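Long-range contacts in choline kinase (Cryptosporidium parvum, PDB 3MES), which probably phosphorylates choline, and perhaps ethanolamine, with ATP in the presence of magnesium: residues I366-W371 with N396-H401; K200-W205 with W371-I376. All blocks are in the same frame, centred on the assembly; numbering follows the deposited sequence.

Contact 1 of 2, residues I366-W371 with N396-H401; sequences ISHITW and NTRFTH. With DME (decamethonium ion), chain K.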
ATOM      1  N   ILE B 366     -27.324   3.083   5.105  1.00 16.68           N
ATOM      2  CA  ILE B 366     -27.008   4.434   5.550  1.00 16.60           C
ATOM      3  C   ILE B 366     -26.439   5.250   4.391  1.00 16.63           C
ATOM      4  O   ILE B 366     -26.752   6.429   4.238  1.00 16.60           O
ATOM      5  CB  ILE B 366     -26.007   4.428   6.722  1.00 16.47           C
ATOM      6  CG1 ILE B 366     -26.603   3.692   7.924  1.00 16.33           C
ATOM      7  CG2 ILE B 366     -25.630   5.850   7.112  1.00 16.41           C
ATOM      8  CD1 ILE B 366     -27.783   4.396   8.560  1.00 15.12           C
ATOM      9  N   SER B 367     -25.619   4.602   3.570  1.00 16.77           N
ATOM     10  CA  SER B 367     -24.976   5.248   2.429  1.00 16.91           C
ATOM     11  C   SER B 367     -25.975   5.642   1.342  1.00 16.98           C
ATOM     12  O   SER B 367     -25.958   6.775   0.856  1.00 16.98           O
ATOM     13  CB  SER B 367     -23.896   4.333   1.846  1.00 17.00           C
ATOM     14  OG  SER B 367     -23.307   4.902   0.688  1.00 17.44           O
ATOM     15  N   HIS B 368     -26.846   4.707   0.967  1.00 17.02           N
ATOM     16  CA  HIS B 368     -27.846   4.961  -0.071  1.00 17.00           C
ATOM     17  C   HIS B 368     -28.812   6.074   0.319  1.00 17.10           C
ATOM     18  O   HIS B 368     -29.233   6.865  -0.525  1.00 17.22           O
ATOM     19  CB  HIS B 368     -28.641   3.692  -0.392  1.00 16.92           C
ATOM     20  CG  HIS B 368     -27.844   2.638  -1.093  1.00 16.73           C
ATOM     21  ND1 HIS B 368     -27.090   2.896  -2.218  1.00 16.68           N
ATOM     22  CD2 HIS B 368     -27.703   1.314  -0.842  1.00 16.35           C
ATOM     23  CE1 HIS B 368     -26.510   1.781  -2.622  1.00 16.39           C
ATOM     24  NE2 HIS B 368     -26.866   0.807  -1.805  1.00 16.01           N
ATOM     25  N   ILE B 369     -29.180   6.126   1.592  1.00 17.26           N
ATOM     26  CA  ILE B 369     -30.115   7.140   2.058  1.00 17.40           C
ATOM     27  C   ILE B 369     -29.437   8.499   2.193  1.00 17.51           C
ATOM     28  O   ILE B 369     -29.987   9.521   1.791  1.00 17.52           O
ATOM     29  CB  ILE B 369     -30.762   6.745   3.396  1.00 17.40           C
ATOM     30  CG1 ILE B 369     -31.965   5.830   3.146  1.00 17.67           C
ATOM     31  CG2 ILE B 369     -31.194   7.984   4.166  1.00 17.22           C
ATOM     32  CD1 ILE B 369     -32.699   5.423   4.406  1.00 17.69           C
ATOM     33  N   THR B 370     -28.236   8.498   2.760  1.00 17.72           N
ATOM     34  CA  THR B 370     -27.487   9.729   2.964  1.00 17.93           C
ATOM     35  C   THR B 370     -27.260  10.466   1.646  1.00 18.14           C
ATOM     36  O   THR B 370     -27.653  11.619   1.489  1.00 18.14           O
ATOM     37  CB  THR B 370     -26.124   9.449   3.632  1.00 17.89           C
ATOM     38  OG1 THR B 370     -26.332   8.798   4.895  1.00 17.75           O
ATOM     39  CG2 THR B 370     -25.357  10.744   3.850  1.00 17.55           C
ATOM     40  N   TRP B 371     -26.631   9.791   0.696  1.00 18.55           N
ATOM     41  CA  TRP B 371     -26.289  10.432  -0.564  1.00 18.98           C
ATOM     42  C   TRP B 371     -27.517  10.691  -1.428  1.00 19.33           C
ATOM     43  O   TRP B 371     -27.492  11.545  -2.317  1.00 19.17           O
ATOM     44  CB  TRP B 371     -25.234   9.619  -1.308  1.00 18.91           C
ATOM     45  CG  TRP B 371     -23.932   9.593  -0.575  1.00 19.09           C
ATOM     46  CD1 TRP B 371     -23.299   8.499  -0.058  1.00 18.90           C
ATOM     47  CD2 TRP B 371     -23.110  10.722  -0.253  1.00 19.00           C
ATOM     48  NE1 TRP B 371     -22.129   8.878   0.552  1.00 18.99           N
ATOM     49  CE2 TRP B 371     -21.989  10.237   0.447  1.00 18.81           C
ATOM     50  CE3 TRP B 371     -23.211  12.095  -0.494  1.00 18.83           C
ATOM     51  CZ2 TRP B 371     -20.977  11.076   0.911  1.00 18.98           C
ATOM     52  CZ3 TRP B 371     -22.204  12.928  -0.034  1.00 19.06           C
ATOM     53  CH2 TRP B 371     -21.102  12.414   0.661  1.00 18.95           C
ATOM     54  N   ASN B 396     -32.866   9.170  -7.115  1.00 23.26           N
ATOM     55  CA  ASN B 396     -33.790   8.087  -7.425  1.00 23.13           C
ATOM     56  C   ASN B 396     -33.082   6.741  -7.391  1.00 22.98           C
ATOM     57  O   ASN B 396     -33.634   5.745  -6.927  1.00 22.97           O
ATOM     58  CB  ASN B 396     -34.409   8.293  -8.810  1.00 23.08           C
ATOM     59  CG  ASN B 396     -35.490   9.351  -8.817  1.00 23.07           C
ATOM     60  OD1 ASN B 396     -35.929   9.796  -9.877  1.00 23.14           O
ATOM     61  ND2 ASN B 396     -35.931   9.758  -7.631  1.00 23.29           N
ATOM     62  N   THR B 397     -31.851   6.725  -7.885  1.00 22.84           N
ATOM     63  CA  THR B 397     -31.075   5.495  -7.951  1.00 22.67           C
ATOM     64  C   THR B 397     -30.661   5.017  -6.561  1.00 22.57           C
ATOM     65  O   THR B 397     -30.883   3.857  -6.207  1.00 22.51           O
ATOM     66  CB  THR B 397     -29.837   5.663  -8.853  1.00 22.62           C
ATOM     67  OG1 THR B 397     -30.254   6.113 -10.147  1.00 22.60           O
ATOM     68  CG2 THR B 397     -29.096   4.343  -8.998  1.00 22.52           C
ATOM     69  N   ARG B 398     -30.073   5.911  -5.771  1.00 22.37           N
ATOM     70  CA  ARG B 398     -29.653   5.553  -4.419  1.00 22.21           C
ATOM     71  C   ARG B 398     -30.840   5.051  -3.599  1.00 22.23           C
ATOM     72  O   ARG B 398     -30.722   4.074  -2.857  1.00 22.12           O
ATOM     73  CB  ARG B 398     -28.976   6.729  -3.713  1.00 22.04           C
ATOM     74  CG  ARG B 398     -27.744   7.275  -4.423  1.00 21.66           C
ATOM     75  CD  ARG B 398     -26.765   6.172  -4.815  1.00 20.94           C
ATOM     76  NE  ARG B 398     -26.353   5.340  -3.686  1.00 20.46           N
ATOM     77  CZ  ARG B 398     -25.261   5.546  -2.955  1.00 20.70           C
ATOM     78  NH1 ARG B 398     -24.461   6.571  -3.218  1.00 20.08           N
ATOM     79  NH2 ARG B 398     -24.973   4.727  -1.952  1.00 20.93           N
ATOM     80  N   PHE B 399     -31.982   5.722  -3.737  1.00 22.23           N
ATOM     81  CA  PHE B 399     -33.192   5.304  -3.038  1.00 22.34           C
ATOM     82  C   PHE B 399     -33.631   3.926  -3.521  1.00 22.43           C
ATOM     83  O   PHE B 399     -33.846   3.019  -2.723  1.00 22.41           O
ATOM     84  CB  PHE B 399     -34.326   6.318  -3.226  1.00 22.34           C
ATOM     85  CG  PHE B 399     -34.078   7.644  -2.558  1.00 22.18           C
ATOM     86  CD1 PHE B 399     -33.217   7.742  -1.477  1.00 22.15           C
ATOM     87  CD2 PHE B 399     -34.723   8.787  -2.997  1.00 21.89           C
ATOM     88  CE1 PHE B 399     -32.991   8.957  -0.859  1.00 22.17           C
ATOM     89  CE2 PHE B 399     -34.504  10.004  -2.383  1.00 22.28           C
ATOM     90  CZ  PHE B 399     -33.636  10.089  -1.310  1.00 22.27           C
ATOM     91  N   THR B 400     -33.760   3.778  -4.834  1.00 22.63           N
ATOM     92  CA  THR B 400     -34.078   2.487  -5.426  1.00 22.77           C
ATOM     93  C   THR B 400     -33.196   1.401  -4.815  1.00 22.78           C
ATOM     94  O   THR B 400     -33.690   0.372  -4.356  1.00 22.88           O
ATOM     95  CB  THR B 400     -33.872   2.501  -6.955  1.00 22.83           C
ATOM     96  OG1 THR B 400     -34.791   3.423  -7.556  1.00 23.01           O
ATOM     97  CG2 THR B 400     -34.098   1.116  -7.543  1.00 22.85           C
ATOM     98  N   HIS B 401     -31.890   1.644  -4.802  1.00 22.80           N
ATOM     99  CA  HIS B 401     -30.936   0.652  -4.318  1.00 22.78           C
ATOM    100  C   HIS B 401     -31.072   0.384  -2.823  1.00 22.84           C
ATOM    101  O   HIS B 401     -30.758  -0.711  -2.355  1.00 22.83           O
ATOM    102  CB  HIS B 401     -29.500   1.052  -4.667  1.00 22.80           C
ATOM    103  CG  HIS B 401     -29.171   0.905  -6.121  1.00 22.80           C
ATOM    104  ND1 HIS B 401     -28.157   1.612  -6.732  1.00 23.00           N
ATOM    105  CD2 HIS B 401     -29.729   0.138  -7.088  1.00 22.90           C
ATOM    106  CE1 HIS B 401     -28.101   1.281  -8.010  1.00 22.88           C
ATOM    107  NE2 HIS B 401     -29.045   0.390  -8.251  1.00 23.07           N
TER
HETATM  108  N1  DME K 427     -15.910  14.191 -12.849  1.00 35.08           N
HETATM  109  C2  DME K 427     -16.994  15.183 -12.745  1.00 34.56           C
HETATM  110  C3  DME K 427     -17.516  15.232 -11.306  1.00 34.08           C
HETATM  111  C4  DME K 427     -18.871  15.946 -11.237  1.00 33.74           C
HETATM  112  C5  DME K 427     -19.375  16.058  -9.793  1.00 33.38           C
HETATM  113  C6  DME K 427     -19.773  14.688  -9.230  1.00 32.78           C
HETATM  114  C7  DME K 427     -21.273  14.625  -8.921  1.00 32.13           C
HETATM  115  C8  DME K 427     -21.521  14.328  -7.440  1.00 31.75           C
HETATM  116  C9  DME K 427     -21.700  12.829  -7.186  1.00 31.30           C
HETATM  117  C10 DME K 427     -20.981  12.404  -5.903  1.00 30.85           C
HETATM  118  C11 DME K 427     -21.746  11.288  -5.190  1.00 30.49           C
HETATM  119  N12 DME K 427     -21.086  10.958  -3.916  1.00 30.30           N
HETATM  120  C13 DME K 427     -15.990  13.500 -14.147  1.00 34.83           C
HETATM  121  C14 DME K 427     -14.614  14.879 -12.739  1.00 34.96           C
HETATM  122  C15 DME K 427     -16.042  13.203 -11.766  1.00 34.87           C
HETATM  123  C16 DME K 427     -19.688  10.571  -4.158  1.00 30.11           C
HETATM  124  C17 DME K 427     -21.120  12.135  -3.035  1.00 29.74           C
HETATM  125  C18 DME K 427     -21.796   9.833  -3.285  1.00 30.07           C
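The helical segments 366-371 and 396-401 run nearly antiparallel, at 153° between their N-to-C directions, and their axes approach to 8.0 Å where His368 lies against Arg398. Arg398 and His368 together carry most of the contact. The arginine chain bends at chi2 (-49°) and chi3 (-55°), which folds the guanidinium back over the neighbouring helix. NE then donates to ND1 of His368 at 2.9 Å, with the acceptor in the guanidinium plane and the donor in the imidazole plane, although the two planes stand almost perpendicular. Since ND1 accepts here, any ring proton is probably on NE2. The adjacent nitrogen, NH2 of Arg398, bonds to OG of Ser367 at 3.1 Å, somewhat tilted from the guanidinium plane; that small hydroxyl also bonds to Asn300, so it can link arginine and asparagine within the buried interface. NH1 of Arg398 lies 3.7 Å from CB of Trp371 and is held by Tyr394, so the arginine is gripped at several points.

An imidazole suits position 368 because it offers both a nitrogen acceptor and a flat face. Over that face sits CB of His401, a CH-pi contact 3.8 Å from the ring centroid, while the His401 ring turns its edge toward the His368 face in an offset edge-to-face pair; its ND1 bonds to Tyr307, a magnesium ligand. Methyls C17 and C18 of decamethonium lie over one face of the Trp371 indole, C17 3.3 Å from CZ3 of Trp371, as suits an electron-rich ring beside a quaternary ammonium. Asn300 holds NE1. Phe399 brings CE1 to 4.0 Å from O of Ile369.

Around this pair, helix 222-231 packs on Phe399, while helices 198-214 and 235-239 meet Ile366 and Ile369.

Contact 2 of 2, residues K200-W205 with W371-I376; sequences KRIYLW and WGLWSI. With DME (decamethonium ion), chain K.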
ATOM      1  N   LYS B 200     -27.437  12.177  12.697  1.00 21.42           N
ATOM      2  CA  LYS B 200     -27.546  13.630  12.662  1.00 21.55           C
ATOM      3  C   LYS B 200     -27.538  14.128  11.224  1.00 21.47           C
ATOM      4  O   LYS B 200     -28.417  14.886  10.810  1.00 21.41           O
ATOM      5  CB  LYS B 200     -26.388  14.272  13.427  1.00 21.62           C
ATOM      6  CG  LYS B 200     -26.243  13.794  14.857  1.00 22.18           C
ATOM      7  CD  LYS B 200     -25.047  14.450  15.525  1.00 23.10           C
ATOM      8  CE  LYS B 200     -24.753  13.817  16.873  1.00 23.66           C
ATOM      9  NZ  LYS B 200     -23.594  14.469  17.543  1.00 24.36           N
ATOM     10  N   ARG B 201     -26.535  13.699  10.469  1.00 21.56           N
ATOM     11  CA  ARG B 201     -26.372  14.130   9.086  1.00 21.57           C
ATOM     12  C   ARG B 201     -27.598  13.784   8.246  1.00 21.64           C
ATOM     13  O   ARG B 201     -28.060  14.600   7.448  1.00 21.64           O
ATOM     14  CB  ARG B 201     -25.109  13.512   8.483  1.00 21.53           C
ATOM     15  CG  ARG B 201     -24.888  13.819   7.014  1.00 21.34           C
ATOM     16  CD  ARG B 201     -23.449  13.547   6.616  1.00 21.28           C
ATOM     17  NE  ARG B 201     -22.534  14.518   7.211  1.00 21.23           N
ATOM     18  CZ  ARG B 201     -21.209  14.417   7.181  1.00 21.24           C
ATOM     19  NH1 ARG B 201     -20.628  13.381   6.591  1.00 20.98           N
ATOM     20  NH2 ARG B 201     -20.462  15.353   7.749  1.00 21.72           N
ATOM     21  N   ILE B 202     -28.125  12.576   8.431  1.00 21.65           N
ATOM     22  CA  ILE B 202     -29.317  12.155   7.705  1.00 21.80           C
ATOM     23  C   ILE B 202     -30.511  13.050   8.023  1.00 22.06           C
ATOM     24  O   ILE B 202     -31.216  13.500   7.121  1.00 22.09           O
ATOM     25  CB  ILE B 202     -29.687  10.687   7.996  1.00 21.72           C
ATOM     26  CG1 ILE B 202     -28.744   9.744   7.247  1.00 21.81           C
ATOM     27  CG2 ILE B 202     -31.127  10.416   7.597  1.00 21.40           C
ATOM     28  CD1 ILE B 202     -29.039   8.272   7.464  1.00 21.41           C
ATOM     29  N   TYR B 203     -30.738  13.303   9.308  1.00 22.36           N
ATOM     30  CA  TYR B 203     -31.835  14.169   9.716  1.00 22.86           C
ATOM     31  C   TYR B 203     -31.604  15.585   9.189  1.00 23.35           C
ATOM     32  O   TYR B 203     -32.521  16.229   8.673  1.00 23.43           O
ATOM     33  CB  TYR B 203     -31.990  14.180  11.240  1.00 22.66           C
ATOM     34  CG  TYR B 203     -32.220  12.813  11.845  1.00 22.39           C
ATOM     35  CD1 TYR B 203     -31.619  12.447  13.043  1.00 21.93           C
ATOM     36  CD2 TYR B 203     -33.030  11.880  11.209  1.00 21.97           C
ATOM     37  CE1 TYR B 203     -31.826  11.194  13.594  1.00 21.50           C
ATOM     38  CE2 TYR B 203     -33.243  10.629  11.752  1.00 21.43           C
ATOM     39  CZ  TYR B 203     -32.639  10.289  12.941  1.00 21.19           C
ATOM     40  OH  TYR B 203     -32.852   9.041  13.476  1.00 20.47           O
ATOM     41  N   LEU B 204     -30.369  16.055   9.308  1.00 23.79           N
ATOM     42  CA  LEU B 204     -30.011  17.384   8.836  1.00 24.48           C
ATOM     43  C   LEU B 204     -30.267  17.527   7.337  1.00 24.84           C
ATOM     44  O   LEU B 204     -30.848  18.515   6.887  1.00 24.83           O
ATOM     45  CB  LEU B 204     -28.540  17.669   9.134  1.00 24.47           C
ATOM     46  CG  LEU B 204     -28.190  19.127   9.408  1.00 24.72           C
ATOM     47  CD1 LEU B 204     -28.668  19.506  10.801  1.00 24.93           C
ATOM     48  CD2 LEU B 204     -26.689  19.354   9.265  1.00 24.71           C
ATOM     49  N   TRP B 205     -29.827  16.539   6.565  1.00 25.37           N
ATOM     50  CA  TRP B 205     -29.989  16.587   5.115  1.00 25.93           C
ATOM     51  C   TRP B 205     -31.415  16.260   4.681  1.00 26.38           C
ATOM     52  O   TRP B 205     -31.851  16.667   3.602  1.00 26.35           O
ATOM     53  CB  TRP B 205     -28.978  15.676   4.411  1.00 25.78           C
ATOM     54  CG  TRP B 205     -27.570  16.181   4.498  1.00 25.81           C
ATOM     55  CD1 TRP B 205     -27.163  17.389   4.989  1.00 25.82           C
ATOM     56  CD2 TRP B 205     -26.385  15.511   4.049  1.00 25.71           C
ATOM     57  NE1 TRP B 205     -25.797  17.504   4.891  1.00 25.55           N
ATOM     58  CE2 TRP B 205     -25.295  16.366   4.316  1.00 25.71           C
ATOM     59  CE3 TRP B 205     -26.137  14.270   3.453  1.00 25.70           C
ATOM     60  CZ2 TRP B 205     -23.980  16.021   4.007  1.00 25.55           C
ATOM     61  CZ3 TRP B 205     -24.831  13.927   3.150  1.00 25.66           C
ATOM     62  CH2 TRP B 205     -23.769  14.801   3.427  1.00 25.77           C
ATOM     63  N   TRP B 371     -26.631   9.791   0.696  1.00 18.55           N
ATOM     64  CA  TRP B 371     -26.289  10.432  -0.564  1.00 18.98           C
ATOM     65  C   TRP B 371     -27.517  10.691  -1.428  1.00 19.33           C
ATOM     66  O   TRP B 371     -27.492  11.545  -2.317  1.00 19.17           O
ATOM     67  CB  TRP B 371     -25.234   9.619  -1.308  1.00 18.91           C
ATOM     68  CG  TRP B 371     -23.932   9.593  -0.575  1.00 19.09           C
ATOM     69  CD1 TRP B 371     -23.299   8.499  -0.058  1.00 18.90           C
ATOM     70  CD2 TRP B 371     -23.110  10.722  -0.253  1.00 19.00           C
ATOM     71  NE1 TRP B 371     -22.129   8.878   0.552  1.00 18.99           N
ATOM     72  CE2 TRP B 371     -21.989  10.237   0.447  1.00 18.81           C
ATOM     73  CE3 TRP B 371     -23.211  12.095  -0.494  1.00 18.83           C
ATOM     74  CZ2 TRP B 371     -20.977  11.076   0.911  1.00 18.98           C
ATOM     75  CZ3 TRP B 371     -22.204  12.928  -0.034  1.00 19.06           C
ATOM     76  CH2 TRP B 371     -21.102  12.414   0.661  1.00 18.95           C
ATOM     77  N   GLY B 372     -28.593   9.958  -1.155  1.00 19.73           N
ATOM     78  CA  GLY B 372     -29.873  10.227  -1.797  1.00 20.24           C
ATOM     79  C   GLY B 372     -30.412  11.582  -1.369  1.00 20.66           C
ATOM     80  O   GLY B 372     -30.642  12.462  -2.198  1.00 20.77           O
ATOM     81  N   LEU B 373     -30.611  11.752  -0.066  1.00 20.97           N
ATOM     82  CA  LEU B 373     -31.083  13.022   0.469  1.00 21.36           C
ATOM     83  C   LEU B 373     -30.119  14.146   0.104  1.00 21.72           C
ATOM     84  O   LEU B 373     -30.540  15.254  -0.228  1.00 21.86           O
ATOM     85  CB  LEU B 373     -31.236  12.938   1.988  1.00 21.26           C
ATOM     86  CG  LEU B 373     -32.147  11.836   2.525  1.00 21.12           C
ATOM     87  CD1 LEU B 373     -32.163  11.855   4.048  1.00 20.72           C
ATOM     88  CD2 LEU B 373     -33.555  11.977   1.960  1.00 20.39           C
ATOM     89  N   TRP B 374     -28.825  13.852   0.173  1.00 22.12           N
ATOM     90  CA  TRP B 374     -27.787  14.813  -0.184  1.00 22.58           C
ATOM     91  C   TRP B 374     -27.953  15.286  -1.623  1.00 22.92           C
ATOM     92  O   TRP B 374     -27.853  16.479  -1.915  1.00 23.03           O
ATOM     93  CB  TRP B 374     -26.405  14.180  -0.002  1.00 22.52           C
ATOM     94  CG  TRP B 374     -25.269  15.003  -0.534  1.00 22.54           C
ATOM     95  CD1 TRP B 374     -24.546  15.941   0.146  1.00 22.38           C
ATOM     96  CD2 TRP B 374     -24.712  14.948  -1.854  1.00 22.36           C
ATOM     97  NE1 TRP B 374     -23.578  16.476  -0.670  1.00 22.33           N
ATOM     98  CE2 TRP B 374     -23.658  15.883  -1.902  1.00 22.37           C
ATOM     99  CE3 TRP B 374     -25.003  14.200  -2.999  1.00 22.28           C
ATOM    100  CZ2 TRP B 374     -22.897  16.092  -3.050  1.00 22.46           C
ATOM    101  CZ3 TRP B 374     -24.247  14.410  -4.139  1.00 22.38           C
ATOM    102  CH2 TRP B 374     -23.205  15.347  -4.155  1.00 22.64           C
ATOM    103  N   SER B 375     -28.210  14.339  -2.516  1.00 23.33           N
ATOM    104  CA  SER B 375     -28.359  14.637  -3.932  1.00 23.77           C
ATOM    105  C   SER B 375     -29.528  15.590  -4.166  1.00 24.03           C
ATOM    106  O   SER B 375     -29.508  16.395  -5.094  1.00 24.08           O
ATOM    107  CB  SER B 375     -28.555  13.342  -4.723  1.00 23.71           C
ATOM    108  OG  SER B 375     -28.164  13.505  -6.074  1.00 24.08           O
ATOM    109  N   ILE B 376     -30.545  15.495  -3.315  1.00 24.38           N
ATOM    110  CA  ILE B 376     -31.705  16.380  -3.405  1.00 24.69           C
ATOM    111  C   ILE B 376     -31.435  17.720  -2.725  1.00 24.87           C
ATOM    112  O   ILE B 376     -31.796  18.774  -3.244  1.00 24.90           O
ATOM    113  CB  ILE B 376     -32.949  15.750  -2.756  1.00 24.62           C
ATOM    114  CG1 ILE B 376     -33.240  14.379  -3.365  1.00 24.64           C
ATOM    115  CG2 ILE B 376     -34.150  16.670  -2.912  1.00 24.85           C
ATOM    116  CD1 ILE B 376     -34.483  13.721  -2.805  1.00 24.53           C
TER
HETATM  117  N1  DME K 427     -15.910  14.191 -12.849  1.00 35.08           N
HETATM  118  C2  DME K 427     -16.994  15.183 -12.745  1.00 34.56           C
HETATM  119  C3  DME K 427     -17.516  15.232 -11.306  1.00 34.08           C
HETATM  120  C4  DME K 427     -18.871  15.946 -11.237  1.00 33.74           C
HETATM  121  C5  DME K 427     -19.375  16.058  -9.793  1.00 33.38           C
HETATM  122  C6  DME K 427     -19.773  14.688  -9.230  1.00 32.78           C
HETATM  123  C7  DME K 427     -21.273  14.625  -8.921  1.00 32.13           C
HETATM  124  C8  DME K 427     -21.521  14.328  -7.440  1.00 31.75           C
HETATM  125  C9  DME K 427     -21.700  12.829  -7.186  1.00 31.30           C
HETATM  126  C10 DME K 427     -20.981  12.404  -5.903  1.00 30.85           C
HETATM  127  C11 DME K 427     -21.746  11.288  -5.190  1.00 30.49           C
HETATM  128  N12 DME K 427     -21.086  10.958  -3.916  1.00 30.30           N
HETATM  129  C13 DME K 427     -15.990  13.500 -14.147  1.00 34.83           C
HETATM  130  C14 DME K 427     -14.614  14.879 -12.739  1.00 34.96           C
HETATM  131  C15 DME K 427     -16.042  13.203 -11.766  1.00 34.87           C
HETATM  132  C16 DME K 427     -19.688  10.571  -4.158  1.00 30.11           C
HETATM  133  C17 DME K 427     -21.120  12.135  -3.035  1.00 29.74           C
HETATM  134  C18 DME K 427     -21.796   9.833  -3.285  1.00 30.07           C
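This is an apolar, largely aromatic helix-helix contact in the helical part of the kinase, joining helix 198-214 to the C-terminal part of helix 364-376. The two segments run at 32° to one another, and no hydrogen bond crosses between them. Trp205 fills much of the gap, its broad indole helping to bridge the 9.3 Å between the axes. Its six-membered ring lies alongside Trp374: CE3 and CZ3 meet CB of Trp374, the former at 3.5 Å, and CD1 of Trp374 sits over one face. The opposite face is covered by CG of Arg201 from its own helix, so the indole is sandwiched. Trp371 approaches obliquely, its CZ3 4.2 Å from CH2 of Trp205.

Beside it, CD1 of Leu373 lies 3.6 Å from O of Ile202 and 4.0 Å from CG2 of Ile202, so the aliphatic side chains meet next to the helix backbone. Trp374 has CG anti to its backbone N (chi1 171°), which sets one indole face against the edge of Trp371, whose CZ3 lies over it; that face of Trp374 also receives methyl C17 of decamethonium, and CH2 of Trp374 lies 3.8 Å from C8 of the ligand.

Trp205, Trp371 and Trp374 thus form an aromatic cluster, whose two latter members line the decamethonium pocket. Such aromatic walls are characteristic of sites that bind quaternary ammonium groups, consistent with a choline site here.

Contacts 1 and 2 have centres about 10 Å apart and share helix 364-376, with Trp371 belonging to both. Along the chain the order is 200-205, then 366-376, then 396-401, so this central helix meets helix 198-214, which comes long before it, and helix 391-411, which follows soon after. The two contacts also touch directly: CG2 of Thr370 packs 3.3 Å from CZ3 of Trp205. Contact 1 adds arginine hydrogen bonds to its ring contacts, whereas contact 2 has no hydrogen bond across it. Together they join three helices, so that Trp371 and Trp374, which line the decamethonium pocket, are backed by Trp205 and, at Trp371, by Arg398.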